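Local coordinates for protein proteasome accessory factor B/C (PafBC) (Paenarthrobacter aurescens, PDB 6SJ9) that acts as a WYL domain-containing transcriptional regulator of the bacterial DNA damage response, probably binding DNA through its winged helix-turn-helix domains, at residues S187-W192 with L239-V244; R208-T213 with F282-Q287. All coordinates share one frame; numbering follows the deposited sequence.

Contact 1 (S187-W192 with L239-V244)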
ATOM      1  N   SER A 187       6.004 -16.153   4.091  1.00 47.42           N
ATOM      2  CA  SER A 187       4.949 -15.375   4.717  1.00 52.48           C
ATOM      3  C   SER A 187       3.794 -16.308   5.015  1.00 52.44           C
ATOM      4  O   SER A 187       3.319 -17.004   4.121  1.00 54.51           O
ATOM      5  CB  SER A 187       4.473 -14.263   3.783  1.00 55.34           C
ATOM      6  OG  SER A 187       3.677 -13.379   4.508  1.00 61.12           O
ATOM      7  N   ARG A 188       3.425 -16.417   6.269  1.00 56.19           N
ATOM      8  CA  ARG A 188       2.152 -17.037   6.612  1.00 65.51           C
ATOM      9  C   ARG A 188       1.478 -16.207   7.682  1.00 72.20           C
ATOM     10  O   ARG A 188       2.122 -15.797   8.653  1.00 71.26           O
ATOM     11  CB  ARG A 188       2.245 -18.508   6.988  1.00 67.48           C
ATOM     12  CG  ARG A 188       2.183 -19.356   5.737  1.00 67.90           C
ATOM     13  CD  ARG A 188       3.086 -20.546   5.833  1.00 70.14           C
ATOM     14  NE  ARG A 188       3.070 -21.402   4.642  1.00 72.67           N
ATOM     15  CZ  ARG A 188       3.354 -21.021   3.390  1.00 68.60           C
ATOM     16  NH1 ARG A 188       3.669 -19.746   3.100  1.00 65.20           N
ATOM     17  NH2 ARG A 188       3.347 -21.939   2.415  1.00 65.26           N
ATOM     18  N   PHE A 189       0.168 -15.992   7.497  1.00 76.49           N
ATOM     19  CA  PHE A 189      -0.657 -15.188   8.399  1.00 76.66           C
ATOM     20  C   PHE A 189      -0.202 -13.729   8.398  1.00 74.61           C
ATOM     21  O   PHE A 189      -0.308 -13.029   9.411  1.00 75.63           O
ATOM     22  CB  PHE A 189      -0.599 -15.761   9.817  1.00 79.00           C
ATOM     23  CG  PHE A 189      -0.576 -17.267   9.853  1.00 85.50           C
ATOM     24  CD1 PHE A 189      -1.654 -18.013   9.401  1.00 88.84           C
ATOM     25  CD2 PHE A 189       0.546 -17.946  10.321  1.00 89.09           C
ATOM     26  CE1 PHE A 189      -1.624 -19.413   9.432  1.00 90.17           C
ATOM     27  CE2 PHE A 189       0.594 -19.345  10.352  1.00 90.79           C
ATOM     28  CZ  PHE A 189      -0.499 -20.078   9.910  1.00 92.11           C
ATOM     29  N   GLY A 190       0.263 -13.245   7.239  1.00 72.23           N
ATOM     30  CA  GLY A 190       0.790 -11.903   7.114  1.00 71.14           C
ATOM     31  C   GLY A 190       2.215 -11.703   7.621  1.00 69.92           C
ATOM     32  O   GLY A 190       2.821 -10.676   7.304  1.00 65.73           O
ATOM     33  N   GLN A 191       2.796 -12.676   8.334  1.00 70.87           N
ATOM     34  CA  GLN A 191       4.075 -12.503   9.026  1.00 71.61           C
ATOM     35  C   GLN A 191       5.198 -13.279   8.343  1.00 62.51           C
ATOM     36  O   GLN A 191       5.003 -14.417   7.903  1.00 59.91           O
ATOM     37  CB  GLN A 191       3.944 -12.975  10.486  1.00 82.17           C
ATOM     38  CG  GLN A 191       2.969 -12.130  11.317  1.00 91.94           C
ATOM     39  CD  GLN A 191       3.236 -10.631  11.141  1.00100.42           C
ATOM     40  OE1 GLN A 191       2.537  -9.944  10.378  1.00103.61           O
ATOM     41  NE2 GLN A 191       4.259 -10.119  11.835  1.00102.57           N
ATOM     42  N   TRP A 192       6.398 -12.689   8.331  1.00 57.28           N
ATOM     43  CA  TRP A 192       7.509 -13.227   7.565  1.00 52.11           C
ATOM     44  C   TRP A 192       8.450 -14.059   8.435  1.00 49.73           C
ATOM     45  O   TRP A 192       8.738 -13.723   9.588  1.00 52.84           O
ATOM     46  CB  TRP A 192       8.291 -12.125   6.882  1.00 51.95           C
ATOM     47  CG  TRP A 192       7.658 -11.610   5.623  1.00 50.48           C
ATOM     48  CD1 TRP A 192       6.755 -10.570   5.506  1.00 52.79           C
ATOM     49  CD2 TRP A 192       7.840 -12.128   4.311  1.00 47.27           C
ATOM     50  NE1 TRP A 192       6.415 -10.388   4.180  1.00 50.71           N
ATOM     51  CE2 TRP A 192       7.047 -11.339   3.427  1.00 46.69           C
ATOM     52  CE3 TRP A 192       8.577 -13.193   3.786  1.00 48.26           C
ATOM     53  CZ2 TRP A 192       6.981 -11.580   2.050  1.00 44.87           C
ATOM     54  CZ3 TRP A 192       8.515 -13.432   2.401  1.00 46.99           C
ATOM     55  CH2 TRP A 192       7.715 -12.617   1.549  1.00 46.37           C
ATOM     56  N   LEU A 239       3.927 -24.671   9.881  1.00 85.98           N
ATOM     57  CA  LEU A 239       3.814 -23.657  10.924  1.00 87.51           C
ATOM     58  C   LEU A 239       2.377 -23.583  11.439  1.00 90.38           C
ATOM     59  O   LEU A 239       1.413 -23.666  10.673  1.00 85.57           O
ATOM     60  CB  LEU A 239       4.263 -22.291  10.397  1.00 82.06           C
ATOM     61  CG  LEU A 239       5.765 -22.052  10.356  1.00 79.06           C
ATOM     62  CD1 LEU A 239       6.014 -20.619   9.920  1.00 77.35           C
ATOM     63  CD2 LEU A 239       6.356 -22.326  11.742  1.00 78.31           C
ATOM     64  N   ASN A 240       2.253 -23.407  12.748  1.00 97.06           N
ATOM     65  CA  ASN A 240       0.983 -23.243  13.445  1.00105.12           C
ATOM     66  C   ASN A 240       0.812 -21.807  13.932  1.00107.89           C
ATOM     67  O   ASN A 240       1.751 -21.212  14.478  1.00106.78           O
ATOM     68  CB  ASN A 240       0.877 -24.229  14.613  1.00110.45           C
ATOM     69  CG  ASN A 240       0.636 -25.657  14.144  1.00114.23           C
ATOM     70  OD1 ASN A 240      -0.126 -25.893  13.202  1.00115.15           O
ATOM     71  ND2 ASN A 240       1.288 -26.618  14.797  1.00116.48           N
ATOM     72  N   GLU A 241      -0.376 -21.249  13.688  1.00111.29           N
ATOM     73  CA  GLU A 241      -0.657 -19.856  14.006  1.00111.67           C
ATOM     74  C   GLU A 241      -0.427 -19.600  15.490  1.00109.55           C
ATOM     75  O   GLU A 241      -0.566 -20.498  16.330  1.00112.94           O
ATOM     76  CB  GLU A 241      -2.118 -19.553  13.686  1.00116.73           C
ATOM     77  CG  GLU A 241      -2.485 -18.108  13.471  1.00119.47           C
ATOM     78  CD  GLU A 241      -3.861 -17.974  12.848  1.00122.54           C
ATOM     79  OE1 GLU A 241      -4.103 -16.974  12.138  1.00121.99           O
ATOM     80  OE2 GLU A 241      -4.674 -18.922  12.996  1.00125.14           O
ATOM     81  N   LEU A 242      -0.032 -18.371  15.811  1.00104.44           N
ATOM     82  CA  LEU A 242       0.163 -18.007  17.208  1.00101.64           C
ATOM     83  C   LEU A 242      -1.164 -17.922  17.971  1.00 98.51           C
ATOM     84  O   LEU A 242      -2.209 -17.596  17.394  1.00 99.65           O
ATOM     85  CB  LEU A 242       0.903 -16.678  17.307  1.00 97.78           C
ATOM     86  CG  LEU A 242       2.406 -16.748  17.056  1.00 94.10           C
ATOM     87  CD1 LEU A 242       2.884 -15.424  16.507  1.00 90.10           C
ATOM     88  CD2 LEU A 242       3.111 -17.086  18.360  1.00 94.53           C
ATOM     89  N   PRO A 243      -1.149 -18.208  19.272  1.00 93.03           N
ATOM     90  CA  PRO A 243      -2.357 -17.997  20.082  1.00 93.12           C
ATOM     91  C   PRO A 243      -2.820 -16.546  19.996  1.00 91.40           C
ATOM     92  O   PRO A 243      -2.004 -15.619  20.070  1.00 94.60           O
ATOM     93  CB  PRO A 243      -1.904 -18.371  21.500  1.00 97.00           C
ATOM     94  CG  PRO A 243      -0.410 -18.183  21.480  1.00 97.95           C
ATOM     95  CD  PRO A 243       0.019 -18.564  20.095  1.00 94.17           C
ATOM     96  N   VAL A 244      -4.123 -16.350  19.782  1.00 87.96           N
ATOM     97  CA  VAL A 244      -4.751 -15.026  19.819  1.00 84.64           C
ATOM     98  C   VAL A 244      -4.874 -14.507  21.252  1.00 84.06           C
ATOM     99  O   VAL A 244      -5.731 -14.959  22.016  1.00 89.58           O
ATOM    100  CB  VAL A 244      -6.103 -15.042  19.099  1.00 83.84           C
ATOM    101  CG1 VAL A 244      -5.869 -15.175  17.612  1.00 80.62           C
ATOM    102  CG2 VAL A 244      -6.899 -16.218  19.569  1.00 89.06           C
TER

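Contact 2 (R208-T213 with F282-Q287)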
ATOM      1  N   ARG A 208      10.964 -16.221  13.169  1.00 47.77           N
ATOM      2  CA  ARG A 208      10.126 -15.072  12.842  1.00 48.15           C
ATOM      3  C   ARG A 208      10.973 -13.810  12.724  1.00 42.94           C
ATOM      4  O   ARG A 208      11.780 -13.525  13.600  1.00 48.95           O
ATOM      5  CB  ARG A 208       9.025 -14.855  13.871  1.00 58.29           C
ATOM      6  CG  ARG A 208       8.285 -16.077  14.346  1.00 69.67           C
ATOM      7  CD  ARG A 208       7.213 -15.644  15.397  1.00 79.27           C
ATOM      8  NE  ARG A 208       6.470 -14.497  14.865  1.00 84.80           N
ATOM      9  CZ  ARG A 208       5.304 -14.560  14.228  1.00 88.43           C
ATOM     10  NH1 ARG A 208       4.731 -13.440  13.775  1.00 86.18           N
ATOM     11  NH2 ARG A 208       4.737 -15.743  14.004  1.00 91.37           N
ATOM     12  N   LEU A 209      10.866 -13.103  11.603  1.00 39.80           N
ATOM     13  CA  LEU A 209      11.698 -11.909  11.411  1.00 45.23           C
ATOM     14  C   LEU A 209      11.478 -10.896  12.525  1.00 52.61           C
ATOM     15  O   LEU A 209      12.448 -10.299  13.030  1.00 56.45           O
ATOM     16  CB  LEU A 209      11.408 -11.267  10.045  1.00 45.28           C
ATOM     17  CG  LEU A 209      12.350 -11.526   8.877  1.00 48.63           C
ATOM     18  CD1 LEU A 209      12.430 -12.991   8.610  1.00 46.25           C
ATOM     19  CD2 LEU A 209      11.881 -10.820   7.591  1.00 50.21           C
ATOM     20  N   SER A 210      10.228 -10.779  13.005  1.00 52.93           N
ATOM     21  CA  SER A 210       9.922  -9.806  14.050  1.00 54.27           C
ATOM     22  C   SER A 210      10.661 -10.113  15.349  1.00 57.50           C
ATOM     23  O   SER A 210      10.847  -9.203  16.162  1.00 62.50           O
ATOM     24  CB  SER A 210       8.413  -9.731  14.294  1.00 54.31           C
ATOM     25  OG  SER A 210       7.918 -10.909  14.927  1.00 57.66           O
ATOM     26  N   ARG A 211      11.112 -11.354  15.558  1.00 56.59           N
ATOM     27  CA  ARG A 211      11.801 -11.729  16.795  1.00 56.45           C
ATOM     28  C   ARG A 211      13.329 -11.624  16.717  1.00 60.79           C
ATOM     29  O   ARG A 211      14.015 -12.022  17.666  1.00 61.11           O
ATOM     30  CB  ARG A 211      11.393 -13.125  17.225  1.00 57.37           C
ATOM     31  CG  ARG A 211       9.836 -13.285  17.396  1.00 65.68           C
ATOM     32  CD  ARG A 211       9.544 -14.098  18.639  1.00 73.62           C
ATOM     33  NE  ARG A 211       9.662 -13.278  19.848  1.00 81.48           N
ATOM     34  CZ  ARG A 211       9.918 -13.737  21.080  1.00 84.43           C
ATOM     35  NH1 ARG A 211      10.111 -15.040  21.317  1.00 81.86           N
ATOM     36  NH2 ARG A 211       9.991 -12.871  22.089  1.00 87.17           N
HETATM   37  N   MSE A 212      13.868 -11.104  15.618  1.00 62.51           N
HETATM   38  CA  MSE A 212      15.310 -10.858  15.498  1.00 63.27           C
HETATM   39  C   MSE A 212      15.682  -9.572  16.224  1.00 64.84           C
HETATM   40  O   MSE A 212      15.102  -8.516  15.978  1.00 61.58           O
HETATM   41  CB  MSE A 212      15.725 -10.759  14.028  1.00 55.81           C
HETATM   42  CG  MSE A 212      15.761 -12.079  13.306  1.00 61.41           C
HETATM   43 SE   MSE A 212      16.037 -11.854  11.388  1.00 70.72          SE
HETATM   44  CE  MSE A 212      16.051 -13.761  10.904  1.00 70.84           C
ATOM     45  N   THR A 213      16.661  -9.657  17.102  1.00 67.82           N
ATOM     46  CA  THR A 213      17.051  -8.481  17.852  1.00 74.37           C
ATOM     47  C   THR A 213      17.979  -7.553  17.065  1.00 80.66           C
ATOM     48  O   THR A 213      18.021  -6.349  17.356  1.00 82.23           O
ATOM     49  CB  THR A 213      17.728  -8.932  19.128  1.00 74.17           C
ATOM     50  OG1 THR A 213      18.931  -9.578  18.769  1.00 77.66           O
ATOM     51  CG2 THR A 213      16.888  -9.970  19.790  1.00 74.45           C
ATOM     52  N   PHE A 282      -4.604  -9.533  19.447  1.00 67.93           N
ATOM     53  CA  PHE A 282      -3.395  -9.551  18.642  1.00 69.37           C
ATOM     54  C   PHE A 282      -2.773 -10.923  18.829  1.00 76.05           C
ATOM     55  O   PHE A 282      -3.084 -11.628  19.795  1.00 79.93           O
ATOM     56  CB  PHE A 282      -2.420  -8.449  19.059  1.00 64.74           C
ATOM     57  CG  PHE A 282      -1.755  -8.714  20.391  1.00 67.48           C
ATOM     58  CD1 PHE A 282      -2.437  -8.500  21.569  1.00 68.01           C
ATOM     59  CD2 PHE A 282      -0.428  -9.132  20.458  1.00 67.71           C
ATOM     60  CE1 PHE A 282      -1.829  -8.738  22.794  1.00 72.09           C
ATOM     61  CE2 PHE A 282       0.194  -9.354  21.682  1.00 68.16           C
ATOM     62  CZ  PHE A 282      -0.503  -9.159  22.847  1.00 71.34           C
ATOM     63  N   ARG A 283      -1.903 -11.305  17.886  1.00 75.14           N
ATOM     64  CA  ARG A 283      -1.131 -12.544  17.977  1.00 81.14           C
ATOM     65  C   ARG A 283       0.332 -12.267  18.295  1.00 77.14           C
ATOM     66  O   ARG A 283       0.842 -12.797  19.285  1.00 78.18           O
ATOM     67  CB  ARG A 283      -1.299 -13.422  16.721  1.00 88.95           C
ATOM     68  CG  ARG A 283      -2.763 -13.828  16.520  1.00 97.57           C
ATOM     69  CD  ARG A 283      -3.073 -14.668  15.282  1.00105.41           C
ATOM     70  NE  ARG A 283      -3.098 -13.919  14.024  1.00110.20           N
ATOM     71  CZ  ARG A 283      -3.929 -14.183  13.015  1.00111.52           C
ATOM     72  NH1 ARG A 283      -4.847 -15.141  13.150  1.00112.22           N
ATOM     73  NH2 ARG A 283      -3.872 -13.465  11.892  1.00109.45           N
ATOM     74  N   ASP A 284       1.022 -11.459  17.478  1.00 73.46           N
ATOM     75  CA  ASP A 284       2.437 -11.154  17.684  1.00 72.29           C
ATOM     76  C   ASP A 284       2.584  -9.829  18.412  1.00 66.07           C
ATOM     77  O   ASP A 284       2.198  -8.787  17.866  1.00 67.61           O
ATOM     78  CB  ASP A 284       3.171 -11.102  16.338  1.00 75.39           C
ATOM     79  CG  ASP A 284       4.701 -10.826  16.478  1.00 79.61           C
ATOM     80  OD1 ASP A 284       5.233 -10.670  17.606  1.00 81.84           O
ATOM     81  OD2 ASP A 284       5.390 -10.834  15.440  1.00 79.05           O
ATOM     82  N   PRO A 285       3.180  -9.814  19.604  1.00 64.32           N
ATOM     83  CA  PRO A 285       3.317  -8.551  20.341  1.00 64.60           C
ATOM     84  C   PRO A 285       4.285  -7.568  19.718  1.00 60.74           C
ATOM     85  O   PRO A 285       4.138  -6.367  19.966  1.00 59.52           O
ATOM     86  CB  PRO A 285       3.791  -8.990  21.737  1.00 70.25           C
ATOM     87  CG  PRO A 285       4.290 -10.361  21.561  1.00 71.16           C
ATOM     88  CD  PRO A 285       3.595 -10.975  20.396  1.00 68.73           C
ATOM     89  N   GLU A 286       5.262  -8.019  18.923  1.00 59.62           N
ATOM     90  CA  GLU A 286       6.121  -7.049  18.259  1.00 59.76           C
ATOM     91  C   GLU A 286       5.338  -6.302  17.204  1.00 53.89           C
ATOM     92  O   GLU A 286       5.554  -5.107  16.997  1.00 52.16           O
ATOM     93  CB  GLU A 286       7.356  -7.706  17.640  1.00 61.77           C
ATOM     94  CG  GLU A 286       8.304  -8.150  18.705  1.00 68.47           C
ATOM     95  CD  GLU A 286       8.749  -6.971  19.539  1.00 76.82           C
ATOM     96  OE1 GLU A 286       8.931  -5.864  18.963  1.00 77.72           O
ATOM     97  OE2 GLU A 286       8.903  -7.146  20.772  1.00 84.12           O
ATOM     98  N   GLN A 287       4.403  -6.981  16.556  1.00 53.63           N
ATOM     99  CA  GLN A 287       3.609  -6.323  15.534  1.00 55.46           C
ATOM    100  C   GLN A 287       2.700  -5.265  16.146  1.00 58.25           C
ATOM    101  O   GLN A 287       2.656  -4.127  15.653  1.00 57.92           O
ATOM    102  CB  GLN A 287       2.791  -7.343  14.763  1.00 62.35           C
ATOM    103  CG  GLN A 287       2.301  -6.748  13.488  1.00 72.39           C
ATOM    104  CD  GLN A 287       1.369  -7.644  12.765  1.00 81.92           C
ATOM    105  OE1 GLN A 287       1.317  -8.846  13.052  1.00 86.04           O
ATOM    106  NE2 GLN A 287       0.659  -7.091  11.768  1.00 84.07           N
TER

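Contact 1 (S187-W192 with L239-V244)
Glu241 lies across the ring of Phe189, and this side-chain pair carries most of the meeting between the turn at 187-192 and the loop at 239-244. Followed outward, Glu241 starts over the far end of the ring, its CB 4.1 Å from Phe189 CZ. The first torsion sets CG anti to the backbone N (chi1 -159°), which lays the chain over the ring, and CG stands 4.1 Å from the centroid of the Phe189 ring, 9° off the ring normal, in a CH-pi contact. Beyond CG the chain stays extended: the carboxylate is stacked on the ring, Glu241 OE1 3.8 Å from Phe189 CD1, the carboxylate plane tilted 27° from the ring. OE1 is also directed at NH1 of Arg283, modelled too close for the geometry of this salt bridge to be trusted. The ring is offered by a type I' beta turn, Arg188 to Gln191, which closes the hairpin of strands 175-188 and 191-198 of the Sm-like WYL sheet; Phe189 and Gly190 both take positive phi. On the opposite face of the ring Arg188 CB sits 3.7 Å above the plane, displaced from the ring centre, while Leu239 O is 4.1 Å from Phe189 CZ at the edge. Arg188 NH1 donates to Ser187 O at 2.9 Å from above the carbonyl plane, and NH2 forms a salt bridge with Asp237 at the end of helix 232-237.

Contact 2 (R208-T213 with F282-Q287)
Asp284 OD2 takes two donors from the 208-213 turn, one from Ser210 and one from Arg208. The hydroxyl of Ser210 gives the shorter bond, OG to Asp284 OD2 at 2.6 Å, and arrives on the syn lone pair of that oxygen. Arg208 NH1 reaches the same Asp284 OD2 at 3.2 Å as a salt bridge, bent to 142° at the hydrogen; it comes from above the carboxylate plane, with the guanidinium turned 85° to the carboxylate. A bend at chi3 (48°) brings the Arg208 end round to it. The other oxygen, Asp284 OD1, accepts from Glu286 N at 3.0 Å, so each carboxylate oxygen has a backbone or side-chain donor, and the nearby positive charge probably favours the ionised form of the aspartate. Beside this polar cluster Glu286 CB lies 4.1 Å from Ser210 CB, and Glu286 CG packs against the carbonyl Ser210 O at 3.7 Å. The Glu286 carboxylate turns off to a salt bridge with Arg313. With OD1 bonded to Glu286 N, Asp284 is the N-cap of helix 285-294, while its OD2 joins the WCX domain, with its ferredoxin-like fold, to the 3-10 turn that follows strand 203-208 of the WYL domain.

In the fold
After the N-terminal region, helix 147-159 and strand 163-168, the chain makes the hairpin of 187-192, then runs through strand 203-208 into the turn of 208-213. Helix 232-237 leads to the loop 239-244, which returns to the hairpin and closes contact 1. Strands 245-252, 263-268 and 275-282 follow, with helix 257-261 after the first, and the start of helix 285-294 returns to 208-213 to close contact 2. The two loops therefore cross rather than nest. Their centres lie about 10 Å apart, tied by a probable backbone bond from Leu209 N to Trp192 O and a Glu241-Arg283 salt bridge of doubtful geometry. Contact 1 ties the WYL hairpin to the linker before the WCX sheet; contact 2 joins WYL to WCX directly.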